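Local coordinates for protein platelet aggregation factor Sm-hPAF (Streptococcus mitis, PDB 4GWI) that recognises fucosylated Lewis-type glycans through its F-type lectin domain, the part given here of a toxin that probably forms pores in cholesterol-containing host membranes, at residues E65-K71 with E140-S146; A29-V33 with W56-D60; V37-Y41 with Y73-D77. The protein carries 2 engineered substitutions. All coordinates share one frame; numbering follows the deposited sequence.

Contact 1 of 3, residues E65-K71 with E140-S146. With CA (calcium ion), chain F.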
loop_
_atom_site.group_PDB
_atom_site.type_symbol
_atom_site.label_atom_id
_atom_site.label_comp_id
_atom_site.label_asym_id
_atom_site.label_seq_id
_atom_site.Cartn_x
_atom_site.Cartn_y
_atom_site.Cartn_z
ATOM N N GLU A 65 4.362 8.301 -13.239
ATOM C CA GLU A 65 3.955 7.233 -14.103
ATOM C C GLU A 65 2.435 7.304 -14.291
ATOM O O GLU A 65 1.707 7.763 -13.397
ATOM C CB GLU A 65 4.262 5.900 -13.374
ATOM C CG GLU A 65 5.739 5.709 -13.124
ATOM C CD GLU A 65 6.469 5.180 -14.328
ATOM O OE1 GLU A 65 7.673 4.831 -14.143
ATOM O OE2 GLU A 65 5.864 5.085 -15.433
ATOM N N ASN A 66 1.934 6.684 -15.362
ATOM C CA ASN A 66 0.515 6.611 -15.547
ATOM C C ASN A 66 -0.032 5.331 -14.915
ATOM O O ASN A 66 0.185 4.225 -15.446
ATOM C CB ASN A 66 0.174 6.672 -17.035
ATOM C CG ASN A 66 -1.268 6.999 -17.255
ATOM O OD1 ASN A 66 -2.099 6.136 -17.155
ATOM N ND2 ASN A 66 -1.625 8.312 -17.351
ATOM N N VAL A 67 -0.630 5.526 -13.739
ATOM C CA VAL A 67 -0.984 4.368 -12.855
ATOM C C VAL A 67 -2.353 3.923 -13.180
ATOM O O VAL A 67 -3.362 4.729 -13.223
ATOM C CB VAL A 67 -0.892 4.825 -11.392
ATOM C CG1 VAL A 67 -1.403 3.678 -10.449
ATOM C CG2 VAL A 67 0.578 5.200 -11.035
ATOM N N GLY A 68 -2.499 2.611 -13.387
ATOM C CA GLY A 68 -3.771 2.043 -13.601
ATOM C C GLY A 68 -4.314 1.077 -12.527
ATOM O O GLY A 68 -5.544 0.861 -12.443
ATOM N N LYS A 69 -3.355 0.500 -11.764
ATOM C CA LYS A 69 -3.802 -0.492 -10.743
ATOM C C LYS A 69 -2.837 -0.480 -9.584
ATOM O O LYS A 69 -1.603 -0.410 -9.792
ATOM C CB LYS A 69 -3.907 -1.935 -11.339
ATOM C CG LYS A 69 -4.422 -2.995 -10.331
ATOM C CD LYS A 69 -4.330 -4.345 -11.107
ATOM C CE LYS A 69 -4.797 -5.552 -10.377
ATOM N NZ LYS A 69 -4.609 -6.667 -11.388
ATOM N N VAL A 70 -3.414 -0.528 -8.406
ATOM C CA VAL A 70 -2.577 -0.713 -7.169
ATOM C C VAL A 70 -3.192 -1.935 -6.465
ATOM O O VAL A 70 -4.377 -2.027 -6.278
ATOM C CB VAL A 70 -2.702 0.498 -6.229
ATOM C CG1 VAL A 70 -1.948 0.231 -4.864
ATOM C CG2 VAL A 70 -2.065 1.735 -6.943
ATOM N N LYS A 71 -2.312 -2.928 -6.118
ATOM C CA LYS A 71 -2.833 -4.156 -5.475
ATOM C C LYS A 71 -2.218 -4.223 -4.060
ATOM O O LYS A 71 -1.015 -4.084 -3.953
ATOM C CB LYS A 71 -2.357 -5.387 -6.273
ATOM C CG LYS A 71 -3.103 -6.610 -5.831
ATOM C CD LYS A 71 -2.978 -7.689 -6.965
ATOM C CE LYS A 71 -3.583 -8.969 -6.369
ATOM N NZ LYS A 71 -3.186 -10.054 -7.342
ATOM N N GLU A 140 2.471 -6.567 0.962
ATOM C CA GLU A 140 3.069 -6.100 -0.325
ATOM C C GLU A 140 2.078 -5.080 -0.914
ATOM O O GLU A 140 0.868 -5.185 -0.705
ATOM C CB GLU A 140 3.167 -7.326 -1.316
ATOM C CG GLU A 140 4.134 -6.991 -2.481
ATOM C CD GLU A 140 5.637 -7.051 -2.151
ATOM O OE1 GLU A 140 6.093 -7.238 -1.003
ATOM O OE2 GLU A 140 6.427 -6.788 -3.095
ATOM N N VAL A 141 2.691 -4.097 -1.613
ATOM C CA VAL A 141 1.855 -3.216 -2.477
ATOM C C VAL A 141 2.518 -3.269 -3.855
ATOM O O VAL A 141 3.751 -3.053 -4.007
ATOM C CB VAL A 141 1.978 -1.769 -1.922
ATOM C CG1 VAL A 141 1.236 -0.825 -2.896
ATOM C CG2 VAL A 141 1.305 -1.663 -0.548
ATOM N N GLU A 142 1.699 -3.627 -4.825
ATOM C CA GLU A 142 2.213 -3.719 -6.233
ATOM C C GLU A 142 1.504 -2.647 -7.050
ATOM O O GLU A 142 0.325 -2.314 -6.763
ATOM C CB GLU A 142 1.845 -5.100 -6.837
ATOM C CG GLU A 142 2.630 -6.202 -6.079
ATOM C CD GLU A 142 2.209 -7.583 -6.581
ATOM O OE1 GLU A 142 1.144 -7.777 -7.228
ATOM O OE2 GLU A 142 3.010 -8.530 -6.245
ATOM N N VAL A 143 2.239 -2.069 -7.991
ATOM C CA VAL A 143 1.616 -0.921 -8.768
ATOM C C VAL A 143 1.879 -1.190 -10.258
ATOM O O VAL A 143 2.996 -1.608 -10.618
ATOM C CB VAL A 143 2.340 0.368 -8.392
ATOM C CG1 VAL A 143 1.797 1.558 -9.256
ATOM C CG2 VAL A 143 2.141 0.675 -6.877
ATOM N N PHE A 144 0.851 -0.966 -11.092
ATOM C CA PHE A 144 0.969 -1.309 -12.528
ATOM C C PHE A 144 0.567 -0.116 -13.383
ATOM O O PHE A 144 -0.412 0.557 -13.002
ATOM C CB PHE A 144 0.055 -2.456 -12.838
ATOM C CG PHE A 144 0.371 -3.691 -11.975
ATOM C CD1 PHE A 144 1.401 -4.606 -12.354
ATOM C CD2 PHE A 144 -0.316 -3.870 -10.762
ATOM C CE1 PHE A 144 1.678 -5.708 -11.487
ATOM C CE2 PHE A 144 -0.056 -4.997 -9.910
ATOM C CZ PHE A 144 0.985 -5.846 -10.280
ATOM N N ARG A 145 1.327 0.103 -14.467
ATOM C CA ARG A 145 0.910 1.191 -15.380
ATOM C C ARG A 145 -0.320 0.842 -16.188
ATOM O O ARG A 145 -0.593 -0.289 -16.503
ATOM C CB ARG A 145 2.016 1.471 -16.344
ATOM C CG ARG A 145 3.313 1.884 -15.761
ATOM C CD ARG A 145 4.354 2.092 -16.914
ATOM N NE ARG A 145 5.648 2.483 -16.413
ATOM C CZ ARG A 145 6.733 1.705 -16.341
ATOM N NH1 ARG A 145 7.882 2.195 -15.797
ATOM N NH2 ARG A 145 6.692 0.404 -16.736
ATOM N N SER A 146 -1.091 1.856 -16.552
ATOM C CA SER A 146 -2.152 1.710 -17.586
ATOM C C SER A 146 -1.531 1.240 -18.882
ATOM O O SER A 146 -0.439 1.586 -19.206
ATOM C CB SER A 146 -2.699 3.129 -17.923
ATOM O OG SER A 146 -3.228 3.668 -16.784
HETATM CA CA CA F . 6.550 -8.235 1.166
#
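Glu65 and Arg145 meet at one end of an antiparallel strand pair with a classic beta bulge, in the beta-sandwich of this F-type lectin domain. The arginine grips the carboxylate side-on: NE reaches Glu65 OE2 at 2.8 Å, almost straight at 177°, and NH1 reaches Glu65 OE1 at 3.1 Å. The two planes are 56° apart, both nitrogens coming from above the carboxylate. Arg145, with CG anti to the carbonyl carbon (chi1 -59°), extends to NE and back to Glu65, whose chain bends at chi2; Arg145 NH2 also bridges to Glu8 and Glu10. Phe144 O defines the bulge, accepting from Gly68 N at 3.0 Å and Lys69 N at 3.2 Å. Beyond it, Lys69 and Phe144 run side by side, while Lys69 NZ goes on to Glu114. Lys71 and Glu142 also lie alongside, without their charged ends meeting: Lys71 NZ bridges to Glu112, and Glu142 OE1 bonds Tyr73 OH. On the other face, which looks into the sandwich, Val67 CG1 meets Val143 CG1 and Val70 CG1 meets Val141 CG1; Val67 also touches Leu61, and Val141 touches Trp57. Back on the salt-bridge side, Ser146 OG donates to Asn66 OD1 at 2.7 Å, nearly in line with the amide C=O.

Contact 2 of 3, residues A29-V33 with W56-D60. Unlike the reference sequence in segment 29-33: Thr30 (reference Ala). With MG (magnesium ion), chain E; CA (calcium ion), chain F.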
loop_
_atom_site.group_PDB
_atom_site.type_symbol
_atom_site.label_atom_id
_atom_site.label_comp_id
_atom_site.label_asym_id
_atom_site.label_seq_id
_atom_site.Cartn_x
_atom_site.Cartn_y
_atom_site.Cartn_z
ATOM N N ALA A 29 9.348 -0.476 6.217
ATOM C CA ALA A 29 8.448 -0.108 5.128
ATOM C C ALA A 29 8.839 -0.782 3.804
ATOM O O ALA A 29 7.952 -1.086 3.011
ATOM C CB ALA A 29 8.509 1.429 4.884
ATOM N N THR A 30 10.125 -1.064 3.658
ATOM C CA THR A 30 10.579 -1.683 2.373
ATOM C C THR A 30 10.092 -3.134 2.277
ATOM O O THR A 30 10.090 -3.673 1.161
ATOM C CB THR A 30 12.083 -1.638 2.224
ATOM O OG1 THR A 30 12.709 -2.083 3.441
ATOM C CG2 THR A 30 12.540 -0.256 2.006
ATOM N N ARG A 31 9.546 -3.706 3.357
ATOM C CA ARG A 31 8.985 -5.095 3.197
ATOM C C ARG A 31 7.789 -5.169 2.306
ATOM O O ARG A 31 7.384 -6.254 1.813
ATOM C CB ARG A 31 8.639 -5.635 4.575
ATOM C CG ARG A 31 9.900 -5.904 5.392
ATOM C CD ARG A 31 9.453 -6.313 6.802
ATOM N NE ARG A 31 10.708 -6.615 7.574
ATOM C CZ ARG A 31 10.644 -7.232 8.770
ATOM N NH1 ARG A 31 11.821 -7.571 9.405
ATOM N NH2 ARG A 31 9.466 -7.515 9.368
ATOM N N ALA A 32 7.088 -4.034 2.033
ATOM C CA ALA A 32 5.925 -4.108 1.152
ATOM C C ALA A 32 6.294 -3.930 -0.326
ATOM O O ALA A 32 5.417 -4.049 -1.162
ATOM C CB ALA A 32 4.864 -2.973 1.572
ATOM N N VAL A 33 7.591 -3.699 -0.578
ATOM C CA VAL A 33 8.030 -3.644 -2.000
ATOM C C VAL A 33 9.248 -4.563 -2.246
ATOM O O VAL A 33 10.048 -4.365 -3.175
ATOM C CB VAL A 33 8.323 -2.169 -2.478
ATOM C CG1 VAL A 33 6.964 -1.417 -2.518
ATOM C CG2 VAL A 33 9.378 -1.519 -1.575
ATOM N N TRP A 56 0.303 5.567 8.142
ATOM C CA TRP A 56 0.338 5.544 6.678
ATOM C C TRP A 56 1.660 4.880 6.195
ATOM O O TRP A 56 2.625 4.781 6.940
ATOM C CB TRP A 56 0.158 6.987 6.051
ATOM C CG TRP A 56 1.227 7.979 6.518
ATOM C CD1 TRP A 56 1.123 8.888 7.612
ATOM C CD2 TRP A 56 2.613 8.074 6.088
ATOM N NE1 TRP A 56 2.309 9.594 7.759
ATOM C CE2 TRP A 56 3.247 9.147 6.882
ATOM C CE3 TRP A 56 3.362 7.495 5.034
ATOM C CZ2 TRP A 56 4.623 9.478 6.740
ATOM C CZ3 TRP A 56 4.709 7.840 4.889
ATOM C CH2 TRP A 56 5.338 8.819 5.735
ATOM N N TRP A 57 1.626 4.505 4.914
ATOM C CA TRP A 57 2.818 3.919 4.239
ATOM C C TRP A 57 2.822 4.506 2.842
ATOM O O TRP A 57 1.740 4.792 2.261
ATOM C CB TRP A 57 2.548 2.395 4.207
ATOM C CG TRP A 57 3.605 1.683 3.381
ATOM C CD1 TRP A 57 4.801 1.041 3.881
ATOM C CD2 TRP A 57 3.602 1.475 1.950
ATOM N NE1 TRP A 57 5.524 0.497 2.782
ATOM C CE2 TRP A 57 4.824 0.727 1.654
ATOM C CE3 TRP A 57 2.712 1.828 0.908
ATOM C CZ2 TRP A 57 5.187 0.413 0.350
ATOM C CZ3 TRP A 57 3.064 1.502 -0.404
ATOM C CH2 TRP A 57 4.254 0.737 -0.655
ATOM N N GLN A 58 4.007 4.716 2.240
ATOM C CA GLN A 58 4.085 5.336 0.915
ATOM C C GLN A 58 5.223 4.703 0.128
ATOM O O GLN A 58 6.265 4.327 0.721
ATOM C CB GLN A 58 4.404 6.821 1.126
ATOM C CG GLN A 58 4.547 7.577 -0.207
ATOM C CD GLN A 58 4.773 9.031 0.166
ATOM O OE1 GLN A 58 5.922 9.444 0.364
ATOM N NE2 GLN A 58 3.675 9.710 0.351
ATOM N N VAL A 59 5.032 4.579 -1.201
ATOM C CA VAL A 59 6.188 4.265 -2.062
ATOM C C VAL A 59 6.360 5.444 -3.051
ATOM O O VAL A 59 5.385 6.025 -3.571
ATOM C CB VAL A 59 5.949 2.942 -2.791
ATOM C CG1 VAL A 59 4.592 2.924 -3.563
ATOM C CG2 VAL A 59 7.210 2.587 -3.707
ATOM N N ASP A 60 7.641 5.756 -3.285
ATOM C CA ASP A 60 8.061 6.781 -4.329
ATOM C C ASP A 60 8.395 6.001 -5.556
ATOM O O ASP A 60 9.439 5.251 -5.585
ATOM C CB ASP A 60 9.236 7.548 -3.766
ATOM C CG ASP A 60 9.719 8.606 -4.707
ATOM O OD1 ASP A 60 9.212 8.670 -5.808
ATOM O OD2 ASP A 60 10.690 9.272 -4.275
HETATM MG MG MG E . 11.686 10.054 -2.501
HETATM CA CA CA F . 6.550 -8.235 1.166
HETATM O O HOH W 1 10.888 12.123 -2.835
HETATM O O HOH W 2 10.404 9.724 -1.194
HETATM O O HOH W 3 13.006 10.951 -1.051
#
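Trp57 NE1 donates to Ala29 O at 2.9 Å, and the N-H...O angle of 172° makes this a straight bond. The acceptor lies in the plane of the indole, whereas the donor is tilted 27° from the carbonyl plane. Ala29 O also accepts from Ala32 N, within the 3-10 turn of residues 29-32, and the two donors approach from opposite faces of the carbonyl plane. One oxygen thus closes the turn and, with the packing round the ring, helps to set the rotation of the indole.

Apolar contacts continue along the same ring. Ala29 CB lies 3.9 Å from Trp57 CD1, and Ala32 CB is 3.6 Å from Trp57 CZ2. Val33 CG1 meets the ring at its edge, in plane, 3.8 Å from Trp57 CZ2, and touches Val59 CG2 more loosely at 4.2 Å. The first torsion of Trp57 (chi1 173°) sets CG anti to the backbone N and extends the indole from the strand to the turn, while the backbone N of Val59 lies over one face of the ring, offset toward its rim.

Two metal sites flank this buried core. Arg31 O binds the calcium ion at 2.2 Å from the same turn, with Asp34, Asn36, Ser45, Ala139 and Glu140 supplying the other ligands, and Asp60 OD2, with Gln17 and three waters, binds the magnesium ion.

Around the contact, strand 56-61 runs between strands 17-20 and 124-129 of the five-stranded sheet. Trp57 also touches Leu138 and Val141 of strand 138-145, which places the indole between the two sheets of the sandwich.

Contact 3 of 3, residues V37-Y41 with Y73-D77. With FUC (alpha-L-fucopyranose), chain B.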
loop_
_atom_site.group_PDB
_atom_site.type_symbol
_atom_site.label_atom_id
_atom_site.label_comp_id
_atom_site.label_asym_id
_atom_site.label_seq_id
_atom_site.Cartn_x
_atom_site.Cartn_y
_atom_site.Cartn_z
ATOM N N VAL A 37 4.950 -11.583 -1.452
ATOM C CA VAL A 37 3.607 -11.361 -0.898
ATOM C C VAL A 37 3.253 -12.202 0.347
ATOM O O VAL A 37 2.137 -12.152 0.823
ATOM C CB VAL A 37 2.499 -11.523 -1.951
ATOM C CG1 VAL A 37 2.792 -10.596 -3.139
ATOM C CG2 VAL A 37 2.419 -13.045 -2.436
ATOM N N ASP A 38 4.231 -13.022 0.796
ATOM C CA ASP A 38 3.976 -13.855 2.013
ATOM C C ASP A 38 3.422 -13.029 3.148
ATOM O O ASP A 38 4.073 -12.062 3.565
ATOM C CB ASP A 38 5.311 -14.539 2.429
ATOM C CG ASP A 38 5.101 -15.614 3.468
ATOM O OD1 ASP A 38 5.953 -16.568 3.468
ATOM O OD2 ASP A 38 4.202 -15.542 4.302
ATOM N N SER A 39 2.209 -13.391 3.593
ATOM C CA SER A 39 1.505 -12.569 4.536
ATOM C C SER A 39 1.697 -12.869 6.014
ATOM O O SER A 39 1.079 -12.254 6.896
ATOM C CB SER A 39 0.034 -12.568 4.157
ATOM O OG SER A 39 -0.493 -13.881 4.442
ATOM N N ASP A 40 2.595 -13.834 6.278
ATOM C CA ASP A 40 2.815 -14.218 7.678
ATOM C C ASP A 40 3.917 -13.334 8.233
ATOM O O ASP A 40 5.055 -13.332 7.767
ATOM C CB ASP A 40 3.307 -15.697 7.697
ATOM C CG ASP A 40 3.460 -16.253 9.127
ATOM O OD1 ASP A 40 3.111 -17.525 9.299
ATOM O OD2 ASP A 40 3.878 -15.557 10.018
ATOM N N TYR A 41 3.559 -12.558 9.283
ATOM C CA TYR A 41 4.523 -11.576 9.843
ATOM C C TYR A 41 5.859 -12.215 10.225
ATOM O O TYR A 41 6.902 -11.643 10.138
ATOM C CB TYR A 41 3.890 -10.886 11.100
ATOM C CG TYR A 41 4.691 -9.652 11.440
ATOM C CD1 TYR A 41 5.691 -9.632 12.370
ATOM C CD2 TYR A 41 4.435 -8.488 10.731
ATOM C CE1 TYR A 41 6.476 -8.475 12.624
ATOM C CE2 TYR A 41 5.205 -7.334 10.902
ATOM C CZ TYR A 41 6.220 -7.321 11.834
ATOM O OH TYR A 41 6.988 -6.206 12.032
ATOM N N TYR A 73 -1.748 -6.348 -0.535
ATOM C CA TYR A 73 -1.807 -7.712 0.069
ATOM C C TYR A 73 -1.730 -7.546 1.541
ATOM O O TYR A 73 -0.777 -6.933 2.067
ATOM C CB TYR A 73 -0.619 -8.541 -0.407
ATOM C CG TYR A 73 -0.587 -8.822 -1.895
ATOM C CD1 TYR A 73 -0.912 -10.103 -2.338
ATOM C CD2 TYR A 73 -0.243 -7.827 -2.840
ATOM C CE1 TYR A 73 -0.864 -10.372 -3.692
ATOM C CE2 TYR A 73 -0.221 -8.102 -4.211
ATOM C CZ TYR A 73 -0.538 -9.390 -4.595
ATOM O OH TYR A 73 -0.445 -9.707 -5.925
ATOM N N ASN A 74 -2.754 -8.029 2.243
ATOM C CA ASN A 74 -2.886 -7.825 3.677
ATOM C C ASN A 74 -2.012 -8.766 4.496
ATOM O O ASN A 74 -1.612 -9.804 3.983
ATOM C CB ASN A 74 -4.386 -8.014 4.082
ATOM C CG ASN A 74 -4.730 -7.332 5.376
ATOM O OD1 ASN A 74 -3.912 -6.700 6.051
ATOM N ND2 ASN A 74 -6.004 -7.531 5.788
ATOM N N ARG A 75 -1.753 -8.393 5.758
ATOM C CA ARG A 75 -1.201 -9.389 6.708
ATOM C C ARG A 75 -2.215 -10.510 6.899
ATOM O O ARG A 75 -3.417 -10.248 6.951
ATOM C CB ARG A 75 -0.945 -8.655 7.994
ATOM C CG ARG A 75 -0.297 -9.599 9.014
ATOM C CD ARG A 75 -0.015 -8.834 10.301
ATOM N NE ARG A 75 0.527 -9.789 11.309
ATOM C CZ ARG A 75 0.882 -9.457 12.561
ATOM N NH1 ARG A 75 0.821 -8.177 13.025
ATOM N NH2 ARG A 75 1.355 -10.464 13.353
ATOM N N GLY A 76 -1.665 -11.707 7.076
ATOM C CA GLY A 76 -2.559 -12.937 7.176
ATOM C C GLY A 76 -2.532 -13.696 8.494
ATOM O O GLY A 76 -3.429 -14.482 8.735
ATOM N N ASP A 77 -1.514 -13.525 9.306
ATOM C CA ASP A 77 -1.375 -14.340 10.533
ATOM C C ASP A 77 -1.946 -13.563 11.712
ATOM O O ASP A 77 -2.207 -12.319 11.642
ATOM C CB ASP A 77 0.106 -14.663 10.843
ATOM C CG ASP A 77 0.893 -13.406 11.265
ATOM O OD1 ASP A 77 1.376 -13.297 12.453
ATOM O OD2 ASP A 77 0.969 -12.474 10.391
HETATM C C1 FUC B . 0.882 -10.159 16.834
HETATM C C2 FUC B . -0.009 -8.977 17.169
HETATM C C3 FUC B . 0.780 -7.859 17.777
HETATM C C4 FUC B . 1.851 -7.449 16.788
HETATM C C5 FUC B . 2.687 -8.680 16.509
HETATM C C6 FUC B . 3.822 -8.389 15.555
HETATM O O2 FUC B . -1.009 -9.402 18.079
HETATM O O3 FUC B . -0.064 -6.812 18.035
HETATM O O4 FUC B . 1.228 -6.959 15.631
HETATM O O5 FUC B . 1.908 -9.715 15.986
#
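Tyr41 and Arg75 meet beside one fucose of the bound Lewis y glycan, in the pocket of this F-type lectin domain. The polar contacts centre on Asp77. Its OD2 accepts from Tyr41 N at 2.8 Å and, from the opposite face of the carboxylate plane, from Arg75 NE at 2.9 Å; Arg75 NH2 completes a side-on salt bridge through Asp77 OD1. This two-point grip fixes the rotation of the guanidinium. Arg75 is stretched out from CG to NE, CG anti to the backbone N (chi1 -177°), and reaches the sugar: NH2 donates to FUC O5 at 2.8 Å and NH1 to FUC O4 at 2.9 Å. His48 and Arg83 also hydrogen-bond this fucose. Between the backbones, Gly76 N donates to Ser39 O at 2.8 Å, and an Asx turn from Asp38 OD2 to Asp40 N shapes the loop. The Asp40 and Asp77 carboxylates stack with planes 11° apart, a like-charge approach probably eased by Arg75 on Asp77 and by Gly42 N, which donates to Asp40 OD2.

Among the packing contacts, Tyr41 CB and CG lie over one face of the guanidinium, planes 39° apart, and the ring offers a face to FUC C6. Val37 CG1 sits over the centre of the Tyr73 ring in a CH-pi contact, 3.7 Å from its centroid.

The loop 37-41 runs over the end of strand 64-74, and Val37 and Ser39 also touch the neighbouring strand 138-145.

Overall arrangement
Contacts 1 and 3 share strand 64-74, and their centres lie about 19 Å apart; the centre of contact 2 is about 13 Å from that of contact 1 and about 14 Å from that of contact 3. Strand 138-145, part of contact 1, touches both others. Val141 N makes a probable hydrogen bond to Ala32 O at 2.8 Å, tying contact 1 to the turn of contact 2; Tyr73 OH of contact 3 and Glu142 OE1 form another, also 2.8 Å. The calcium ion lies at the first junction, bound by both Glu140 and Arg31. Contact 3 alone holds residues of the glycan pocket; contacts 2 and 3 meet only by packing, Arg31 NH2 to Tyr41 OH at 3.9 Å.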